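Local coordinates for myroilysin (Myroides profundi, PDB 5CZW), which probably cleaves proteins as a zinc metalloendopeptidase of the astacin (M12A) family, held latent here by its propeptide, at residues F139-A142 and I146-H149. The protein carries 1 engineered substitution. Residues are numbered along the deposited sequence; the frame is centred on the assembly and turned at random.
Sequences FGHA and IHEH. With ZN (zinc ion), chain B.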
loop_
_atom_site.group_PDB
_atom_site.type_symbol
_atom_site.label_atom_id
_atom_site.label_comp_id
_atom_site.label_asym_id
_atom_site.label_seq_id
_atom_site.Cartn_x
_atom_site.Cartn_y
_atom_site.Cartn_z
ATOM N N PHE A 139 4.543 -3.798 -0.201
ATOM C CA PHE A 139 5.071 -4.907 -1.009
ATOM C C PHE A 139 4.253 -6.178 -0.961
ATOM O O PHE A 139 4.220 -6.982 -1.940
ATOM C CB PHE A 139 6.593 -5.074 -0.783
ATOM C CG PHE A 139 7.411 -4.121 -1.632
ATOM C CD1 PHE A 139 7.690 -2.824 -1.131
ATOM C CD2 PHE A 139 7.835 -4.381 -2.911
ATOM C CE1 PHE A 139 8.395 -1.868 -1.918
ATOM C CE2 PHE A 139 8.593 -3.443 -3.652
ATOM C CZ PHE A 139 8.846 -2.185 -3.136
ATOM N N GLY A 140 3.481 -6.349 0.128
ATOM C CA GLY A 140 2.496 -7.434 0.217
ATOM C C GLY A 140 1.445 -7.248 -0.845
ATOM O O GLY A 140 1.126 -8.173 -1.590
ATOM N N HIS A 141 0.871 -6.054 -0.982
ATOM C CA HIS A 141 -0.009 -5.811 -2.077
ATOM C C HIS A 141 0.712 -6.004 -3.371
ATOM O O HIS A 141 0.070 -6.587 -4.309
ATOM C CB HIS A 141 -0.439 -4.345 -2.029
ATOM C CG HIS A 141 -1.343 -3.955 -0.907
ATOM N ND1 HIS A 141 -2.461 -4.640 -0.542
ATOM C CD2 HIS A 141 -1.318 -2.881 -0.122
ATOM C CE1 HIS A 141 -3.040 -4.074 0.485
ATOM N NE2 HIS A 141 -2.399 -2.973 0.657
ATOM N N ALA A 142 1.984 -5.597 -3.511
ATOM C CA ALA A 142 2.714 -5.796 -4.796
ATOM C C ALA A 142 2.861 -7.288 -5.225
ATOM O O ALA A 142 2.957 -7.613 -6.431
ATOM C CB ALA A 142 4.063 -5.086 -4.823
ATOM N N ILE A 146 -4.310 -8.885 -0.392
ATOM C CA ILE A 146 -5.308 -7.891 -0.089
ATOM C C ILE A 146 -5.277 -7.549 1.414
ATOM O O ILE A 146 -4.589 -8.203 2.194
ATOM C CB ILE A 146 -6.681 -8.379 -0.601
ATOM C CG1 ILE A 146 -7.130 -9.578 0.233
ATOM C CG2 ILE A 146 -6.624 -8.558 -2.115
ATOM C CD1 ILE A 146 -8.573 -10.024 -0.044
ATOM N N HIS A 147 -6.057 -6.528 1.802
ATOM C CA HIS A 147 -6.204 -6.254 3.151
ATOM C C HIS A 147 -6.862 -7.350 3.997
ATOM O O HIS A 147 -7.888 -7.922 3.625
ATOM C CB HIS A 147 -7.042 -4.995 3.333
ATOM C CG HIS A 147 -6.274 -3.734 3.036
ATOM N ND1 HIS A 147 -6.788 -2.718 2.269
ATOM C CD2 HIS A 147 -4.980 -3.374 3.279
ATOM C CE1 HIS A 147 -5.883 -1.776 2.103
ATOM N NE2 HIS A 147 -4.840 -2.120 2.786
ATOM N N GLU A 148 -6.342 -7.524 5.173
ATOM C CA GLU A 148 -7.075 -8.224 6.280
ATOM C C GLU A 148 -7.832 -7.201 7.079
ATOM O O GLU A 148 -7.255 -6.219 7.499
ATOM C CB GLU A 148 -6.075 -8.905 7.218
ATOM C CG GLU A 148 -5.321 -10.069 6.542
ATOM C CD GLU A 148 -6.233 -11.268 6.268
ATOM O OE1 GLU A 148 -7.083 -11.672 7.157
ATOM O OE2 GLU A 148 -6.183 -11.760 5.106
ATOM N N HIS A 149 -9.143 -7.363 7.206
ATOM C CA HIS A 149 -9.951 -6.389 7.955
ATOM C C HIS A 149 -10.956 -7.188 8.775
ATOM O O HIS A 149 -11.746 -7.894 8.232
ATOM C CB HIS A 149 -10.665 -5.490 7.009
ATOM C CG HIS A 149 -11.686 -4.649 7.675
ATOM N ND1 HIS A 149 -11.354 -3.643 8.549
ATOM C CD2 HIS A 149 -13.026 -4.643 7.571
ATOM C CE1 HIS A 149 -12.464 -3.071 8.996
ATOM N NE2 HIS A 149 -13.491 -3.658 8.398
HETATM ZN ZN ZN B . -2.893 -1.690 2.264
#
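His-141 and His-147 meet at the zinc ion, one reaching it from a helix and the other from the loop that follows. Starting from CB of His-141, the first torsion sets CG anti to the carbonyl carbon (chi1 -69°), which carries the ring off the helix toward the metal. ND1, on the side of the ring away from the zinc, is hydrogen-bonded to the carbonyl oxygen of Met-145, so the ring's rotation is fixed by the chain just past the helix. CE1 comes next: it lies over one face of the His-147 imidazole, displaced toward the rim, with His-147 CD2 3.5 Å from it. His-141 CE1 also comes within 4.2 Å of Ile-146 C. At the tip, His-141 NE2 binds the zinc at 2.1 Å, flanked by CD2 and CE1 of the same ring, 3.1 and 3.0 Å from the metal.

His-147 NE2 matches that bond at 2.1 Å. The two NE2 atoms, of His-141 and His-147, stand 3.3 Å apart because they share the metal, with no hydrogen bond between them. Their rings form an offset edge-to-face pair with planes at 81°, turning the CE1 edge of His-141 to the face of His-147 while both NE2 atoms point at the zinc. Histidine suits both places, since one ring nitrogen can take the metal while the other is anchored; for His-147 ND1 the anchor is Tyr-187 OH.

His-137, His-141 and His-147 are the three histidines of the metzincin HExxHxxGxxH motif; Cys-23 of the propeptide, the cysteine switch, is the fourth ligand. His-141 thus sits near the C-terminal end of helix 128-143, touching Ser-101 of strand 100-101, while His-147 lies in the loop leading to helix 160-167 and packs against Tyr-205.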